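Long-range contacts in cytosol aminopeptidase (PDB 3IJ3), which probably acts as a manganese-dependent metalloaminopeptidase of the M17 family, removing residues from the N-terminus of peptides: residues T246-G251 with D341-A346; E334-L339 with A432-H437. All blocks are in the same frame, centred on the assembly; numbering follows the deposited sequence.

Interaction 1: residues T246-G251 with D341-A346; sequences TLVGKG and DALAEA. With SO4 (sulfate ion), chain D.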
loop_
_atom_site.group_PDB
_atom_site.type_symbol
_atom_site.label_atom_id
_atom_site.label_comp_id
_atom_site.label_asym_id
_atom_site.label_seq_id
_atom_site.Cartn_x
_atom_site.Cartn_y
_atom_site.Cartn_z
ATOM N N THR A 246 31.810 -1.057 30.767
ATOM C CA THR A 246 31.122 -2.163 30.122
ATOM C C THR A 246 30.475 -1.697 28.828
ATOM O O THR A 246 29.712 -0.701 28.811
ATOM C CB THR A 246 30.061 -2.814 31.061
ATOM O OG1 THR A 246 30.705 -3.303 32.249
ATOM C CG2 THR A 246 29.275 -3.990 30.324
ATOM N N LEU A 247 30.795 -2.412 27.741
ATOM C CA LEU A 247 30.303 -2.124 26.413
ATOM C C LEU A 247 29.290 -3.197 26.027
ATOM O O LEU A 247 29.504 -4.385 26.283
ATOM C CB LEU A 247 31.452 -2.145 25.411
ATOM C CG LEU A 247 32.668 -1.269 25.732
ATOM C CD1 LEU A 247 33.740 -1.405 24.595
ATOM C CD2 LEU A 247 32.279 0.197 25.971
ATOM N N VAL A 248 28.184 -2.758 25.448
ATOM C CA VAL A 248 27.117 -3.630 25.033
ATOM C C VAL A 248 26.797 -3.365 23.565
ATOM O O VAL A 248 26.674 -2.219 23.134
ATOM C CB VAL A 248 25.896 -3.405 25.902
ATOM C CG1 VAL A 248 24.725 -4.343 25.454
ATOM C CG2 VAL A 248 26.222 -3.608 27.394
ATOM N N GLY A 249 26.688 -4.422 22.763
ATOM C CA GLY A 249 26.374 -4.248 21.357
ATOM C C GLY A 249 25.315 -5.198 20.804
ATOM O O GLY A 249 25.358 -6.393 21.048
ATOM N N LYS A 250 24.373 -4.642 20.052
ATOM C CA LYS A 250 23.292 -5.410 19.440
ATOM C C LYS A 250 23.818 -6.272 18.297
ATOM O O LYS A 250 24.242 -5.753 17.262
ATOM C CB LYS A 250 22.205 -4.455 18.949
ATOM C CG LYS A 250 21.059 -5.113 18.140
ATOM C CD LYS A 250 20.144 -4.042 17.563
ATOM C CE LYS A 250 19.263 -4.580 16.436
ATOM N NZ LYS A 250 18.470 -3.461 15.791
ATOM N N GLY A 251 23.757 -7.595 18.481
ATOM C CA GLY A 251 24.240 -8.552 17.504
ATOM C C GLY A 251 23.142 -9.283 16.761
ATOM O O GLY A 251 23.136 -10.510 16.728
ATOM N N ASP A 341 18.331 -7.688 28.313
ATOM C CA ASP A 341 18.984 -8.728 29.097
ATOM C C ASP A 341 20.474 -8.469 29.286
ATOM O O ASP A 341 21.013 -8.722 30.361
ATOM C CB ASP A 341 18.780 -10.102 28.472
ATOM C CG ASP A 341 17.502 -10.782 28.941
ATOM O OD1 ASP A 341 16.764 -10.201 29.766
ATOM O OD2 ASP A 341 17.286 -11.943 28.525
ATOM N N ALA A 342 21.146 -7.982 28.246
ATOM C CA ALA A 342 22.580 -7.693 28.353
ATOM C C ALA A 342 22.772 -6.554 29.341
ATOM O O ALA A 342 23.686 -6.580 30.153
ATOM C CB ALA A 342 23.183 -7.337 26.964
ATOM N N LEU A 343 21.915 -5.536 29.260
ATOM C CA LEU A 343 21.993 -4.404 30.193
ATOM C C LEU A 343 21.719 -4.800 31.646
ATOM O O LEU A 343 22.412 -4.323 32.565
ATOM C CB LEU A 343 21.077 -3.237 29.758
ATOM C CG LEU A 343 21.458 -2.466 28.515
ATOM C CD1 LEU A 343 20.286 -1.558 28.085
ATOM C CD2 LEU A 343 22.764 -1.663 28.675
ATOM N N ALA A 344 20.725 -5.662 31.862
ATOM C CA ALA A 344 20.386 -6.163 33.191
ATOM C C ALA A 344 21.602 -6.875 33.786
ATOM O O ALA A 344 21.875 -6.777 34.994
ATOM C CB ALA A 344 19.163 -7.117 33.127
ATOM N N GLU A 345 22.333 -7.590 32.943
ATOM C CA GLU A 345 23.561 -8.259 33.389
ATOM C C GLU A 345 24.667 -7.248 33.707
ATOM O O GLU A 345 25.338 -7.349 34.744
ATOM C CB GLU A 345 24.036 -9.238 32.324
ATOM C CG GLU A 345 25.360 -9.937 32.646
ATOM C CD GLU A 345 25.310 -10.884 33.837
ATOM O OE1 GLU A 345 24.251 -11.065 34.477
ATOM O OE2 GLU A 345 26.376 -11.466 34.145
ATOM N N ALA A 346 24.860 -6.269 32.825
ATOM C CA ALA A 346 25.886 -5.251 33.010
ATOM C C ALA A 346 25.710 -4.481 34.326
ATOM O O ALA A 346 26.684 -4.203 35.027
ATOM C CB ALA A 346 25.867 -4.255 31.824
HETATM S S SO4 D . 15.287 -2.275 17.742
HETATM O O1 SO4 D . 15.078 -3.467 16.928
HETATM O O2 SO4 D . 14.688 -2.567 19.052
HETATM O O3 SO4 D . 16.719 -2.048 17.787
HETATM O O4 SO4 D . 14.602 -1.112 17.141
HETATM O O HOH W 1 29.234 -4.702 33.985
#
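With V248 CG1 turned anti to its own backbone N (chi1 180°) and CG2 anti to the carbonyl carbon, the two methyls fork over the helix: CG1 lies 3.7 Å from A342 CB, while CG2 reaches L343 CD2 at 4.2 Å. The V248 and L343 side chains cross obliquely, touching through one methyl of each. Two residues back along the strand, a chi1 of -59° sets T246 OG1 beside the backbone N and leaves CG2 anti to that N, 3.7 Å from A346 CB. A342 and A346, one helical turn apart, face V248 and T246 respectively. Strand 246-249 and helix 341-346 run almost antiparallel, at 171°, with axes 9.2 Å apart. This is the helix-on-sheet layering of the alpha/beta catalytic domain of M17 peptidases: helix 335-347 lies against strand 244-252, which pairs with strands 295-305 and 353-359. Alanine suits the helix face because its short side chain lets the backbone come close, and beta-branched valine and threonine suit the strand. On the sheet's other face L247 packs against helix 275-289. The T246 hydroxyl, beside the apolar contact, is bridged to the helix: OG1 donates to a water at 2.7 Å, and that water donates to A346 O at 2.8 Å. Where the strand is interrupted, extended K250 carries NZ to a sulfate, 3.0 Å from its O3, and forms a salt bridge with D273.

Interaction 2: residues E334-L339 with A432-H437; sequences EGRVVL and ALFLQH. With LI (lithium ion), chain C; SO4 (sulfate ion), chain D; SO4 (sulfate ion), chain F; EDO (1,2-ethanediol), chain I.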
loop_
_atom_site.group_PDB
_atom_site.type_symbol
_atom_site.label_atom_id
_atom_site.label_comp_id
_atom_site.label_asym_id
_atom_site.label_seq_id
_atom_site.Cartn_x
_atom_site.Cartn_y
_atom_site.Cartn_z
ATOM N N GLU A 334 13.033 -5.901 18.058
ATOM C CA GLU A 334 13.690 -7.004 18.800
ATOM C C GLU A 334 15.031 -6.622 19.424
ATOM O O GLU A 334 15.483 -7.237 20.406
ATOM C CB GLU A 334 13.937 -8.209 17.852
ATOM C CG GLU A 334 15.205 -8.188 16.955
ATOM C CD GLU A 334 15.239 -7.067 15.937
ATOM O OE1 GLU A 334 14.163 -6.591 15.559
ATOM O OE2 GLU A 334 16.355 -6.653 15.524
ATOM N N GLY A 335 15.698 -5.644 18.829
ATOM C CA GLY A 335 17.035 -5.247 19.300
ATOM C C GLY A 335 17.023 -4.785 20.742
ATOM O O GLY A 335 17.875 -5.166 21.548
ATOM N N ARG A 336 16.063 -3.954 21.067
ATOM C CA ARG A 336 15.950 -3.441 22.445
ATOM C C ARG A 336 15.622 -4.562 23.425
ATOM O O ARG A 336 16.012 -4.501 24.593
ATOM C CB ARG A 336 14.908 -2.330 22.496
ATOM C CG ARG A 336 13.480 -2.786 22.334
ATOM C CD ARG A 336 12.521 -1.668 21.899
ATOM N NE ARG A 336 12.822 -1.164 20.569
ATOM C CZ ARG A 336 12.079 -0.248 19.933
ATOM N NH1 ARG A 336 10.995 0.286 20.501
ATOM N NH2 ARG A 336 12.433 0.166 18.734
ATOM N N VAL A 337 14.872 -5.574 22.948
ATOM C CA VAL A 337 14.495 -6.737 23.800
ATOM C C VAL A 337 15.749 -7.555 24.185
ATOM O O VAL A 337 15.952 -7.865 25.375
ATOM C CB VAL A 337 13.416 -7.608 23.136
ATOM C CG1 VAL A 337 13.105 -8.877 23.972
ATOM C CG2 VAL A 337 12.125 -6.789 22.888
ATOM N N VAL A 338 16.617 -7.832 23.204
ATOM C CA VAL A 338 17.830 -8.605 23.504
ATOM C C VAL A 338 18.808 -7.761 24.311
ATOM O O VAL A 338 19.469 -8.284 25.220
ATOM C CB VAL A 338 18.475 -9.278 22.274
ATOM C CG1 VAL A 338 17.384 -10.120 21.538
ATOM C CG2 VAL A 338 19.152 -8.268 21.316
ATOM N N LEU A 339 18.877 -6.468 24.011
ATOM C CA LEU A 339 19.756 -5.552 24.766
ATOM C C LEU A 339 19.341 -5.444 26.234
ATOM O O LEU A 339 20.188 -5.282 27.099
ATOM C CB LEU A 339 19.785 -4.161 24.133
ATOM C CG LEU A 339 20.581 -4.064 22.839
ATOM C CD1 LEU A 339 20.372 -2.686 22.189
ATOM C CD2 LEU A 339 22.066 -4.344 23.084
ATOM N N ALA A 432 15.155 4.004 23.259
ATOM C CA ALA A 432 16.041 4.423 24.316
ATOM C C ALA A 432 15.314 4.428 25.653
ATOM O O ALA A 432 15.893 4.010 26.669
ATOM C CB ALA A 432 16.629 5.832 23.991
ATOM N N LEU A 433 14.061 4.893 25.677
ATOM C CA LEU A 433 13.280 4.911 26.942
ATOM C C LEU A 433 12.998 3.499 27.394
ATOM O O LEU A 433 12.922 3.224 28.586
ATOM C CB LEU A 433 11.923 5.634 26.835
ATOM C CG LEU A 433 11.838 7.130 26.797
ATOM C CD1 LEU A 433 10.374 7.551 26.469
ATOM C CD2 LEU A 433 12.351 7.764 28.094
ATOM N N PHE A 434 12.798 2.599 26.434
ATOM C CA PHE A 434 12.588 1.199 26.769
ATOM C C PHE A 434 13.826 0.668 27.541
ATOM O O PHE A 434 13.720 0.131 28.630
ATOM C CB PHE A 434 12.368 0.365 25.503
ATOM C CG PHE A 434 12.220 -1.104 25.784
ATOM C CD1 PHE A 434 10.956 -1.661 26.056
ATOM C CD2 PHE A 434 13.322 -1.917 25.824
ATOM C CE1 PHE A 434 10.822 -3.026 26.340
ATOM C CE2 PHE A 434 13.205 -3.278 26.109
ATOM C CZ PHE A 434 11.946 -3.841 26.370
ATOM N N LEU A 435 14.996 0.848 26.959
ATOM C CA LEU A 435 16.236 0.391 27.558
ATOM C C LEU A 435 16.496 1.008 28.937
ATOM O O LEU A 435 17.048 0.350 29.821
ATOM C CB LEU A 435 17.414 0.651 26.615
ATOM C CG LEU A 435 17.425 -0.153 25.290
ATOM C CD1 LEU A 435 18.507 0.394 24.359
ATOM C CD2 LEU A 435 17.642 -1.600 25.579
ATOM N N GLN A 436 16.080 2.263 29.128
ATOM C CA GLN A 436 16.277 2.939 30.381
ATOM C C GLN A 436 15.583 2.210 31.527
ATOM O O GLN A 436 15.999 2.339 32.664
ATOM C CB GLN A 436 15.799 4.386 30.312
ATOM C CG GLN A 436 16.118 5.185 31.547
ATOM C CD GLN A 436 15.750 6.640 31.412
ATOM O OE1 GLN A 436 14.789 6.996 30.707
ATOM N NE2 GLN A 436 16.486 7.494 32.109
ATOM N N HIS A 437 14.524 1.469 31.238
ATOM C CA HIS A 437 13.837 0.699 32.307
ATOM C C HIS A 437 14.749 -0.343 32.932
ATOM O O HIS A 437 14.475 -0.803 34.050
ATOM C CB HIS A 437 12.598 -0.015 31.774
ATOM C CG HIS A 437 11.434 0.892 31.538
ATOM N ND1 HIS A 437 11.355 1.730 30.451
ATOM C CD2 HIS A 437 10.293 1.082 32.242
ATOM C CE1 HIS A 437 10.216 2.400 30.494
ATOM N NE2 HIS A 437 9.553 2.028 31.568
HETATM LI LI LI C . 16.651 -5.239 14.240
HETATM S S SO4 D . 15.287 -2.275 17.742
HETATM O O1 SO4 D . 15.078 -3.467 16.928
HETATM O O2 SO4 D . 14.688 -2.567 19.052
HETATM O O3 SO4 D . 16.719 -2.048 17.787
HETATM O O4 SO4 D . 14.602 -1.112 17.141
HETATM S S SO4 F . 9.128 2.388 18.189
HETATM O O1 SO4 F . 8.658 2.048 16.845
HETATM O O2 SO4 F . 8.606 1.447 19.177
HETATM O O3 SO4 F . 10.572 2.444 18.284
HETATM O O4 SO4 F . 8.615 3.728 18.495
HETATM C C1 EDO I . 4.848 2.267 31.147
HETATM O O1 EDO I . 4.530 3.111 32.257
HETATM C C2 EDO I . 6.355 2.146 30.979
HETATM O O2 EDO I . 7.052 2.595 32.149
HETATM O O HOH W 2 15.294 -3.887 14.344
#
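R336 lies against the F434 ring and can be followed outward from the helix. Its CB sits 3.7 Å from F434 CD2. CG, placed between the backbone N and the carbonyl carbon (chi1 71°), stands over one face of the ring, 4.0 Å from the F434 centroid, a CH-pi contact; CD continues across the same ring near CG of F434. The bend at chi3 then lifts the guanidinium away, its plane 53° from that of the ring, and sulfates meet it at its edge. NE donates to O2 of the chain D sulfate at 2.8 Å, an oxygen that R336 N also grips; NH2 spans the chain D and chain F sulfates, and NH1 turns to the chain F sulfate. Arginine suits the place because its aliphatic stem can cover an aromatic face while its flat tip can bind anions, here two sulfates probably from the crystallisation liquor. L435 CD2 rests against both R336 O and L339 CB, 3.6 Å from the latter, as helices 335-339 and 432-436 pack at -19°. G335, with no side chain, lets the chain D sulfate come close to the backbone, its N donating to O1 at 3.0 Å. Next to it E334 OE2 binds the lithium ion at 1.9 Å, alongside D255 and D273. Such an anion site beside carboxylate metal ligands is consistent with the metal centre of an M17 aminopeptidase.

Interactions 1 and 2 have centres about 10 Å apart and share helix 335-347: its first turn faces helix 427-436, and the following turns lie on strand 244-252. Along the chain the order is 246-251, 334-339, 341-346, 432-437, so the segments of the two contacts alternate, all within the catalytic domain. They join in one apolar core, where V248 CG1 meets L339 CD2 at 3.6 Å and L343 CD1 meets L435 CD2 at 3.6 Å. At the sulfate and lithium end, K250 and E334, both of the metal site, come together. One helix thus ties the central sheet and a second helix to the metal centre.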